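Local coordinates for protein putative dioxygenase (1H-3-hydroxy-4-oxoquinaldine 2,4-dioxygenase) (PDB 6RA3) that cleaves the quinolone ring of the Pseudomonas quinolone signal (PQS) with dioxygen, giving N-octanoylanthranilate and carbon monoxide and so degrading a quorum-sensing signal, at residues 196-204 / 225-236; 87-97 / 112-122. All coordinates share one frame; numbering follows the deposited sequence.

Contact 1 of 2, residues 196-204 / 225-236; sequences SPMRRMEAL and LHDDFAARHPWF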
loop_
_atom_site.group_PDB
_atom_site.type_symbol
_atom_site.label_atom_id
_atom_site.label_comp_id
_atom_site.label_asym_id
_atom_site.label_seq_id
_atom_site.Cartn_x
_atom_site.Cartn_y
_atom_site.Cartn_z
ATOM N N SER A 196 -32.474 16.916 -12.965
ATOM C CA SER A 196 -32.021 16.867 -11.582
ATOM C C SER A 196 -31.992 15.408 -11.142
ATOM O O SER A 196 -32.582 14.541 -11.802
ATOM C CB SER A 196 -32.932 17.693 -10.657
ATOM O OG SER A 196 -34.100 16.961 -10.312
ATOM N N PRO A 197 -31.309 15.107 -10.036
ATOM C CA PRO A 197 -31.300 13.713 -9.537
ATOM C C PRO A 197 -32.682 13.208 -9.116
ATOM O O PRO A 197 -32.974 12.010 -9.252
ATOM C CB PRO A 197 -30.339 13.778 -8.341
ATOM C CG PRO A 197 -29.693 15.138 -8.378
ATOM C CD PRO A 197 -30.633 16.036 -9.114
ATOM N N MET A 198 -33.548 14.090 -8.609
ATOM C CA MET A 198 -34.900 13.667 -8.244
ATOM C C MET A 198 -35.674 13.194 -9.465
ATOM O O MET A 198 -36.379 12.175 -9.409
ATOM C CB MET A 198 -35.629 14.802 -7.549
ATOM C CG MET A 198 -35.084 15.078 -6.154
ATOM S SD MET A 198 -35.930 16.418 -5.309
ATOM C CE MET A 198 -35.562 16.134 -3.563
ATOM N N ARG A 199 -35.541 13.906 -10.587
ATOM C CA ARG A 199 -36.161 13.436 -11.817
ATOM C C ARG A 199 -35.534 12.124 -12.268
ATOM O O ARG A 199 -36.237 11.215 -12.737
ATOM C CB ARG A 199 -36.063 14.517 -12.900
ATOM C CG ARG A 199 -37.045 15.674 -12.669
ATOM C CD ARG A 199 -36.896 16.800 -13.688
ATOM N NE ARG A 199 -37.258 16.392 -15.050
ATOM C CZ ARG A 199 -38.507 16.198 -15.480
ATOM N NH1 ARG A 199 -39.535 16.359 -14.653
ATOM N NH2 ARG A 199 -38.730 15.830 -16.737
ATOM N N ARG A 200 -34.212 11.986 -12.111
ATOM C CA ARG A 200 -33.602 10.689 -12.392
ATOM C C ARG A 200 -34.245 9.604 -11.525
ATOM O O ARG A 200 -34.589 8.521 -12.023
ATOM C CB ARG A 200 -32.079 10.750 -12.187
ATOM C CG ARG A 200 -31.306 9.640 -12.942
ATOM C CD ARG A 200 -31.358 8.260 -12.248
ATOM N NE ARG A 200 -30.857 7.184 -13.114
ATOM C CZ ARG A 200 -31.623 6.349 -13.815
ATOM N NH1 ARG A 200 -32.946 6.429 -13.744
ATOM N NH2 ARG A 200 -31.060 5.428 -14.592
ATOM N N MET A 201 -34.462 9.894 -10.234
ATOM C CA MET A 201 -35.062 8.900 -9.329
ATOM C C MET A 201 -36.481 8.511 -9.746
ATOM O O MET A 201 -36.857 7.329 -9.665
ATOM C CB MET A 201 -35.081 9.427 -7.900
ATOM C CG MET A 201 -33.704 9.607 -7.306
ATOM S SD MET A 201 -33.765 9.981 -5.576
ATOM C CE MET A 201 -33.108 11.613 -5.352
ATOM N N GLU A 202 -37.297 9.495 -10.161
ATOM C CA GLU A 202 -38.662 9.194 -10.582
ATOM C C GLU A 202 -38.690 8.367 -11.858
ATOM O O GLU A 202 -39.693 7.692 -12.130
ATOM C CB GLU A 202 -39.466 10.483 -10.772
ATOM C CG GLU A 202 -39.513 11.396 -9.538
ATOM C CD GLU A 202 -40.406 12.628 -9.741
ATOM O OE1 GLU A 202 -41.645 12.472 -9.739
ATOM O OE2 GLU A 202 -39.871 13.751 -9.899
ATOM N N ALA A 203 -37.609 8.382 -12.635
ATOM C CA ALA A 203 -37.526 7.545 -13.821
ATOM C C ALA A 203 -37.139 6.098 -13.514
ATOM O O ALA A 203 -37.057 5.286 -14.446
ATOM C CB ALA A 203 -36.528 8.155 -14.800
ATOM N N LEU A 204 -36.905 5.745 -12.247
ATOM C CA LEU A 204 -36.501 4.381 -11.908
ATOM C C LEU A 204 -37.652 3.418 -12.128
ATOM O O LEU A 204 -38.760 3.643 -11.627
ATOM C CB LEU A 204 -36.035 4.309 -10.452
ATOM C CG LEU A 204 -34.673 4.937 -10.154
ATOM C CD1 LEU A 204 -34.500 5.162 -8.666
ATOM C CD2 LEU A 204 -33.544 4.077 -10.737
ATOM N N LEU A 225 -38.500 20.977 -0.813
ATOM C CA LEU A 225 -38.483 20.144 -2.007
ATOM C C LEU A 225 -38.357 18.665 -1.630
ATOM O O LEU A 225 -38.952 17.796 -2.286
ATOM C CB LEU A 225 -37.339 20.595 -2.916
ATOM C CG LEU A 225 -36.996 19.737 -4.132
ATOM C CD1 LEU A 225 -37.973 19.960 -5.298
ATOM C CD2 LEU A 225 -35.555 20.032 -4.527
ATOM N N HIS A 226 -37.608 18.372 -0.563
ATOM C CA HIS A 226 -37.445 16.992 -0.100
ATOM C C HIS A 226 -38.726 16.465 0.542
ATOM O O HIS A 226 -39.232 15.402 0.157
ATOM C CB HIS A 226 -36.286 16.905 0.888
ATOM C CG HIS A 226 -34.935 16.855 0.243
ATOM N ND1 HIS A 226 -34.217 17.990 -0.074
ATOM C CD2 HIS A 226 -34.163 15.804 -0.127
ATOM C CE1 HIS A 226 -33.072 17.639 -0.632
ATOM N NE2 HIS A 226 -33.012 16.319 -0.674
ATOM N N ASP A 227 -39.241 17.180 1.557
ATOM C CA ASP A 227 -40.568 16.890 2.111
ATOM C C ASP A 227 -41.556 16.593 1.003
ATOM O O ASP A 227 -42.265 15.583 1.023
ATOM C CB ASP A 227 -41.073 18.082 2.927
ATOM C CG ASP A 227 -40.229 18.353 4.142
ATOM O OD1 ASP A 227 -39.730 17.358 4.709
ATOM O OD2 ASP A 227 -40.067 19.534 4.540
ATOM N N ASP A 228 -41.610 17.507 0.034
ATOM C CA ASP A 228 -42.463 17.375 -1.135
ATOM C C ASP A 228 -42.175 16.079 -1.872
ATOM O O ASP A 228 -43.091 15.323 -2.218
ATOM C CB ASP A 228 -42.217 18.595 -2.031
ATOM C CG ASP A 228 -43.259 18.772 -3.107
ATOM O OD1 ASP A 228 -43.588 17.790 -3.822
ATOM O OD2 ASP A 228 -43.736 19.926 -3.242
ATOM N N PHE A 229 -40.893 15.805 -2.129
ATOM C CA PHE A 229 -40.532 14.561 -2.798
ATOM C C PHE A 229 -40.853 13.363 -1.907
ATOM O O PHE A 229 -41.399 12.358 -2.376
ATOM C CB PHE A 229 -39.045 14.597 -3.185
ATOM C CG PHE A 229 -38.693 13.648 -4.289
ATOM C CD1 PHE A 229 -38.960 13.970 -5.611
ATOM C CD2 PHE A 229 -38.111 12.423 -4.007
ATOM C CE1 PHE A 229 -38.660 13.090 -6.635
ATOM C CE2 PHE A 229 -37.804 11.542 -5.014
ATOM C CZ PHE A 229 -38.077 11.873 -6.340
ATOM N N ALA A 230 -40.571 13.480 -0.607
ATOM C CA ALA A 230 -40.815 12.371 0.315
ATOM C C ALA A 230 -42.307 12.096 0.488
ATOM O O ALA A 230 -42.705 10.936 0.657
ATOM C CB ALA A 230 -40.168 12.663 1.670
ATOM N N ALA A 231 -43.142 13.146 0.443
ATOM C CA ALA A 231 -44.592 12.963 0.518
ATOM C C ALA A 231 -45.155 12.271 -0.719
ATOM O O ALA A 231 -46.126 11.515 -0.606
ATOM C CB ALA A 231 -45.264 14.310 0.724
ATOM N N ARG A 232 -44.564 12.505 -1.897
ATOM C CA ARG A 232 -45.034 11.870 -3.130
ATOM C C ARG A 232 -44.626 10.406 -3.225
ATOM O O ARG A 232 -45.302 9.615 -3.894
ATOM C CB ARG A 232 -44.467 12.592 -4.356
ATOM C CG ARG A 232 -45.188 13.842 -4.817
ATOM C CD ARG A 232 -44.452 14.447 -6.030
ATOM N NE ARG A 232 -43.365 15.359 -5.637
ATOM C CZ ARG A 232 -42.302 15.658 -6.389
ATOM N NH1 ARG A 232 -42.142 15.105 -7.593
ATOM N NH2 ARG A 232 -41.378 16.506 -5.925
ATOM N N HIS A 233 -43.503 10.042 -2.619
ATOM C CA HIS A 233 -42.835 8.770 -2.893
ATOM C C HIS A 233 -42.510 8.095 -1.568
ATOM O O HIS A 233 -41.606 8.571 -0.847
ATOM C CB HIS A 233 -41.558 8.977 -3.708
ATOM C CG HIS A 233 -41.793 9.546 -5.078
ATOM N ND1 HIS A 233 -41.553 10.869 -5.384
ATOM C CD2 HIS A 233 -42.243 8.972 -6.218
ATOM C CE1 HIS A 233 -41.843 11.085 -6.653
ATOM N NE2 HIS A 233 -42.257 9.949 -7.185
ATOM N N PRO A 234 -43.224 7.026 -1.198
ATOM C CA PRO A 234 -42.894 6.321 0.053
ATOM C C PRO A 234 -41.446 5.862 0.132
ATOM O O PRO A 234 -40.880 5.856 1.228
ATOM C CB PRO A 234 -43.864 5.127 0.046
ATOM C CG PRO A 234 -45.028 5.596 -0.776
ATOM C CD PRO A 234 -44.409 6.447 -1.862
ATOM N N TRP A 235 -40.826 5.487 -0.995
ATOM C CA TRP A 235 -39.488 4.898 -0.959
ATOM C C TRP A 235 -38.387 5.908 -0.686
ATOM O O TRP A 235 -37.241 5.500 -0.479
ATOM C CB TRP A 235 -39.182 4.172 -2.273
ATOM C CG TRP A 235 -39.634 4.870 -3.506
ATOM C CD1 TRP A 235 -40.764 4.602 -4.229
ATOM C CD2 TRP A 235 -38.971 5.952 -4.179
ATOM N NE1 TRP A 235 -40.844 5.450 -5.312
ATOM C CE2 TRP A 235 -39.754 6.286 -5.303
ATOM C CE3 TRP A 235 -37.788 6.665 -3.942
ATOM C CZ2 TRP A 235 -39.392 7.305 -6.190
ATOM C CZ3 TRP A 235 -37.433 7.685 -4.823
ATOM C CH2 TRP A 235 -38.231 7.990 -5.929
ATOM N N PHE A 236 -38.691 7.195 -0.675
ATOM C CA PHE A 236 -37.688 8.224 -0.476
ATOM C C PHE A 236 -37.767 8.742 0.946
ATOM O O PHE A 236 -38.855 8.928 1.495
ATOM C CB PHE A 236 -37.867 9.384 -1.467
ATOM C CG PHE A 236 -36.809 10.454 -1.349
ATOM C CD1 PHE A 236 -35.639 10.386 -2.108
ATOM C CD2 PHE A 236 -36.975 11.532 -0.488
ATOM C CE1 PHE A 236 -34.661 11.398 -2.008
ATOM C CE2 PHE A 236 -36.006 12.535 -0.380
ATOM C CZ PHE A 236 -34.842 12.470 -1.129
#
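Met198 carries the apolar side, threading its extended side chain between two aromatic rings and a leucine. Its CG stands over one face of the Phe229 ring, 4.1 Å from the centroid, and its SD makes an oblique Met-aromatic contact with the same ring. Beyond the sulfur, CE lies over the His226 ring, near its centre, a CH-pi contact of 3.8 Å to the centroid and 13° off the normal. Leu225 CG meets Met198 SD tip to tip at 3.7 Å. One helical turn on, Met201 bends at chi3 (-116°), which brings CE to 3.7 Å from Phe236 CE1. With Leu204 and Trp235 it also packs on Ile210, setting two helices of the alpha/beta-hydrolase fold beside strand 209-214. His226 is held from elsewhere, by Tyr222 and His212.

Charge gathers on the exposed side. Glu202 lays its CG against the edge of Phe229, 3.5 Å from CE1, and its OE1 forms a long salt bridge of 3.4 Å to Arg232 NH1; the carboxylate and guanidinium planes are 73° apart. Arg232 is held more closely within its own helix, by NE to Asp228 OD1 at 3.0 Å.

No hydrogen bond joins 196-204 to 225-236. The nearly parallel helix segments, whose axes come no closer than 12.3 Å, are thus joined by sulfur, methyl and ring packing beneath a charge network whose long bridge suggests a modest electrostatic share.

Contact 2 of 2, residues 87-97 / 112-122; sequences VDSFVPIAHAH and QRVPAVMILDL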
loop_
_atom_site.group_PDB
_atom_site.type_symbol
_atom_site.label_atom_id
_atom_site.label_comp_id
_atom_site.label_asym_id
_atom_site.label_seq_id
_atom_site.Cartn_x
_atom_site.Cartn_y
_atom_site.Cartn_z
ATOM N N VAL A 87 -20.766 -10.658 -4.364
ATOM C CA VAL A 87 -21.666 -9.863 -3.551
ATOM C C VAL A 87 -23.043 -10.025 -4.167
ATOM O O VAL A 87 -23.224 -9.774 -5.361
ATOM C CB VAL A 87 -21.240 -8.396 -3.514
ATOM C CG1 VAL A 87 -22.323 -7.550 -2.865
ATOM C CG2 VAL A 87 -19.919 -8.262 -2.758
ATOM N N ASP A 88 -23.998 -10.497 -3.374
ATOM C CA ASP A 88 -25.371 -10.549 -3.859
ATOM C C ASP A 88 -26.050 -9.212 -3.572
ATOM O O ASP A 88 -25.811 -8.224 -4.279
ATOM C CB ASP A 88 -26.137 -11.723 -3.240
ATOM C CG ASP A 88 -27.486 -11.969 -3.938
ATOM O OD1 ASP A 88 -27.814 -11.237 -4.918
ATOM O OD2 ASP A 88 -28.214 -12.902 -3.521
ATOM N N SER A 89 -26.878 -9.146 -2.536
ATOM C CA SER A 89 -27.616 -7.922 -2.283
ATOM C C SER A 89 -26.712 -6.909 -1.597
ATOM O O SER A 89 -25.877 -7.256 -0.756
ATOM C CB SER A 89 -28.867 -8.191 -1.443
ATOM O OG SER A 89 -28.551 -8.742 -0.175
ATOM N N PHE A 90 -26.873 -5.642 -1.968
ATOM C CA PHE A 90 -25.971 -4.633 -1.460
ATOM C C PHE A 90 -26.640 -3.277 -1.465
ATOM O O PHE A 90 -27.604 -3.024 -2.192
ATOM C CB PHE A 90 -24.650 -4.605 -2.258
ATOM C CG PHE A 90 -24.792 -4.272 -3.738
ATOM C CD1 PHE A 90 -24.973 -5.272 -4.680
ATOM C CD2 PHE A 90 -24.661 -2.971 -4.176
ATOM C CE1 PHE A 90 -25.051 -4.967 -6.056
ATOM C CE2 PHE A 90 -24.727 -2.657 -5.538
ATOM C CZ PHE A 90 -24.919 -3.648 -6.468
ATOM N N VAL A 91 -26.078 -2.411 -0.644
ATOM C CA VAL A 91 -26.596 -1.079 -0.394
ATOM C C VAL A 91 -25.496 -0.084 -0.730
ATOM O O VAL A 91 -24.599 0.158 0.077
ATOM C CB VAL A 91 -27.051 -0.926 1.068
ATOM C CG1 VAL A 91 -27.291 0.523 1.400
ATOM C CG2 VAL A 91 -28.292 -1.758 1.315
ATOM N N PRO A 92 -25.548 0.541 -1.913
ATOM C CA PRO A 92 -24.603 1.621 -2.215
ATOM C C PRO A 92 -24.707 2.781 -1.239
ATOM O O PRO A 92 -25.797 3.202 -0.861
ATOM C CB PRO A 92 -25.000 2.053 -3.625
ATOM C CG PRO A 92 -25.674 0.888 -4.222
ATOM C CD PRO A 92 -26.321 0.128 -3.106
ATOM N N ILE A 93 -23.546 3.277 -0.820
ATOM C CA ILE A 93 -23.387 4.547 -0.132
ATOM C C ILE A 93 -22.514 5.410 -1.043
ATOM O O ILE A 93 -21.379 5.023 -1.347
ATOM C CB ILE A 93 -22.735 4.387 1.251
ATOM C CG1 ILE A 93 -23.474 3.337 2.106
ATOM C CG2 ILE A 93 -22.639 5.754 1.980
ATOM C CD1 ILE A 93 -22.916 3.224 3.562
ATOM N N ALA A 94 -23.025 6.578 -1.473
ATOM C CA ALA A 94 -22.392 7.348 -2.554
ATOM C C ALA A 94 -22.271 8.826 -2.212
ATOM O O ALA A 94 -23.259 9.474 -1.835
ATOM C CB ALA A 94 -23.178 7.175 -3.852
ATOM N N HIS A 95 -21.068 9.378 -2.392
ATOM C CA HIS A 95 -20.808 10.766 -2.051
ATOM C C HIS A 95 -21.040 11.682 -3.246
ATOM O O HIS A 95 -20.547 11.419 -4.352
ATOM C CB HIS A 95 -19.391 10.974 -1.555
ATOM C CG HIS A 95 -19.086 12.404 -1.266
ATOM N ND1 HIS A 95 -18.383 13.205 -2.139
ATOM C CD2 HIS A 95 -19.424 13.192 -0.218
ATOM C CE1 HIS A 95 -18.270 14.413 -1.624
ATOM N NE2 HIS A 95 -18.893 14.430 -0.459
ATOM N N ALA A 96 -21.751 12.782 -2.987
ATOM C CA ALA A 96 -22.114 13.770 -3.996
ATOM C C ALA A 96 -22.351 13.104 -5.342
ATOM O O ALA A 96 -23.192 12.211 -5.472
ATOM C CB ALA A 96 -21.036 14.849 -4.094
ATOM N N HIS A 97 -21.597 13.503 -6.355
ATOM C CA HIS A 97 -21.991 13.112 -7.692
ATOM C C HIS A 97 -21.704 11.654 -8.005
ATOM O O HIS A 97 -22.193 11.165 -9.027
ATOM C CB HIS A 97 -21.364 14.109 -8.671
ATOM C CG HIS A 97 -21.861 15.499 -8.421
ATOM N ND1 HIS A 97 -23.107 15.920 -8.838
ATOM C CD2 HIS A 97 -21.351 16.510 -7.677
ATOM C CE1 HIS A 97 -23.305 17.162 -8.426
ATOM N NE2 HIS A 97 -22.261 17.539 -7.714
ATOM N N GLN A 112 -34.422 -6.019 -5.592
ATOM C CA GLN A 112 -34.074 -7.203 -4.804
ATOM C C GLN A 112 -32.560 -7.315 -4.632
ATOM O O GLN A 112 -32.074 -7.559 -3.520
ATOM C CB GLN A 112 -34.637 -8.470 -5.463
ATOM C CG GLN A 112 -36.195 -8.573 -5.499
ATOM C CD GLN A 112 -36.860 -7.766 -6.639
ATOM O OE1 GLN A 112 -36.413 -7.798 -7.793
ATOM N NE2 GLN A 112 -37.936 -7.043 -6.307
ATOM N N ARG A 113 -31.805 -7.099 -5.718
ATOM C CA ARG A 113 -30.346 -7.078 -5.631
ATOM C C ARG A 113 -29.851 -5.810 -4.944
ATOM O O ARG A 113 -28.904 -5.863 -4.155
ATOM C CB ARG A 113 -29.735 -7.212 -7.027
ATOM C CG ARG A 113 -28.197 -7.030 -7.099
ATOM C CD ARG A 113 -27.473 -8.347 -6.841
ATOM N NE ARG A 113 -26.013 -8.237 -6.931
ATOM C CZ ARG A 113 -25.290 -8.459 -8.031
ATOM N NH1 ARG A 113 -25.861 -8.798 -9.186
ATOM N NH2 ARG A 113 -23.974 -8.345 -7.967
ATOM N N VAL A 114 -30.479 -4.670 -5.213
ATOM C CA VAL A 114 -30.111 -3.410 -4.568
ATOM C C VAL A 114 -31.346 -2.847 -3.873
ATOM O O VAL A 114 -32.103 -2.062 -4.475
ATOM C CB VAL A 114 -29.524 -2.406 -5.575
ATOM C CG1 VAL A 114 -29.365 -1.004 -4.960
ATOM C CG2 VAL A 114 -28.178 -2.918 -6.060
ATOM N N PRO A 115 -31.578 -3.220 -2.607
ATOM C CA PRO A 115 -32.796 -2.792 -1.901
ATOM C C PRO A 115 -32.727 -1.392 -1.343
ATOM O O PRO A 115 -33.754 -0.869 -0.903
ATOM C CB PRO A 115 -32.890 -3.803 -0.757
ATOM C CG PRO A 115 -31.446 -4.035 -0.422
ATOM C CD PRO A 115 -30.751 -4.100 -1.760
ATOM N N ALA A 116 -31.565 -0.763 -1.325
ATOM C CA ALA A 116 -31.500 0.585 -0.791
ATOM C C ALA A 116 -30.241 1.272 -1.302
ATOM O O ALA A 116 -29.287 0.622 -1.745
ATOM C CB ALA A 116 -31.537 0.579 0.737
ATOM N N VAL A 117 -30.260 2.596 -1.207
ATOM C CA VAL A 117 -29.186 3.480 -1.658
ATOM C C VAL A 117 -29.158 4.687 -0.744
ATOM O O VAL A 117 -30.172 5.366 -0.585
ATOM C CB VAL A 117 -29.375 3.978 -3.113
ATOM C CG1 VAL A 117 -28.332 5.069 -3.448
ATOM C CG2 VAL A 117 -29.327 2.846 -4.103
ATOM N N MET A 118 -27.994 5.002 -0.197
ATOM C CA MET A 118 -27.771 6.252 0.518
ATOM C C MET A 118 -26.910 7.186 -0.326
ATOM O O MET A 118 -25.887 6.765 -0.886
ATOM C CB MET A 118 -27.093 6.011 1.867
ATOM C CG MET A 118 -26.744 7.274 2.612
ATOM S SD MET A 118 -26.519 7.095 4.409
ATOM C CE MET A 118 -28.205 6.764 4.810
ATOM N N ILE A 119 -27.312 8.458 -0.392
ATOM C CA ILE A 119 -26.584 9.491 -1.122
ATOM C C ILE A 119 -26.250 10.611 -0.155
ATOM O O ILE A 119 -27.076 10.988 0.683
ATOM C CB ILE A 119 -27.384 10.002 -2.336
ATOM C CG1 ILE A 119 -27.673 8.832 -3.294
ATOM C CG2 ILE A 119 -26.631 11.119 -3.047
ATOM C CD1 ILE A 119 -28.548 9.171 -4.491
ATOM N N LEU A 120 -25.015 11.098 -0.239
ATOM C CA LEU A 120 -24.474 12.138 0.629
ATOM C C LEU A 120 -24.274 13.409 -0.199
ATOM O O LEU A 120 -23.464 13.420 -1.136
ATOM C CB LEU A 120 -23.149 11.697 1.250
ATOM C CG LEU A 120 -23.088 10.760 2.464
ATOM C CD1 LEU A 120 -24.184 9.724 2.472
ATOM C CD2 LEU A 120 -21.721 10.101 2.480
ATOM N N ASP A 121 -25.037 14.460 0.138
ATOM C CA ASP A 121 -24.777 15.851 -0.277
ATOM C C ASP A 121 -24.747 16.026 -1.796
ATOM O O ASP A 121 -23.816 16.612 -2.347
ATOM C CB ASP A 121 -23.480 16.353 0.353
ATOM C CG ASP A 121 -23.590 17.780 0.877
ATOM O OD1 ASP A 121 -23.538 18.739 0.072
ATOM O OD2 ASP A 121 -23.734 17.944 2.110
ATOM N N LEU A 122 -25.784 15.528 -2.473
ATOM C CA LEU A 122 -25.950 15.650 -3.921
ATOM C C LEU A 122 -27.037 16.682 -4.230
ATOM O O LEU A 122 -28.156 16.576 -3.720
ATOM C CB LEU A 122 -26.310 14.291 -4.534
ATOM C CG LEU A 122 -26.708 14.240 -6.011
ATOM C CD1 LEU A 122 -25.598 14.797 -6.926
ATOM C CD2 LEU A 122 -27.077 12.829 -6.409
#
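Ile93, Ala94 and His95 lie level with Met118, Ile119 and Leu120 on neighbouring parallel strands in the central sheet of the alpha/beta-hydrolase fold, joined by a beta-alpha-beta crossover through helix 99-109. The tight part is this ladder: Met118 N donates to Pro92 O at 2.9 Å and 167°, Ala94 N and Leu120 N continue it, and Ala96 N closes it on Leu120 O at 2.6 Å. Ala94 and Ile119 face helix 99-109, whereas Ile93 and Met118 turn to helix 253-266. Pro92 has no N-H to offer; its CD packs 3.7 Å from Val114 CG1, and Ala116 O, buried beside it, finds no polar partner. Val114 CG2 sits over the face of the buried Phe90 ring, 3.6 Å from the centroid.

Toward the N-terminal ends the strands give way to loops and the solvent side. Arg113 bends at chi2 (87°), carrying NE to 2.7 Å from Asp88 O and to the edge of the Phe90 ring. That oxygen lies near the guanidinium plane, but the donor stands above the carbonyl plane, off its lone pairs. Asp83 takes NH2 in a salt bridge, while the exposed Asp88 carboxylate gives only a more distant charge.

The C-terminal ends reach the active site, where Asp121 OD1 is hydrogen-bonded to His246 ND1, the probable proton donor and acceptor of the reaction. Here Leu122 CD1 touches His97, which probably binds the substrate, 3.3 Å from its ND1.

Overall arrangement
Contact 2 belongs to the core, two adjacent strands in the middle of the sheet, whereas contact 1 is partly buried and lies farther out, where helix 197-202 meets helix 221-232. Their chemistry follows their place: regular backbone hydrogen bonds unite 87-97 with 112-122, while 196-204 and 225-236 are joined by side-chain packing and a salt bridge between exposed residues, with no hydrogen bond across. The two share no element, yet they touch where Pro197 CB meets Leu122 CD2 at 3.9 Å. Strand 209-214, next to 116-120 in the sheet, also links them: its His212 bonds to both Leu122 N and His226. Helix 99-109 packs against residues of both contacts.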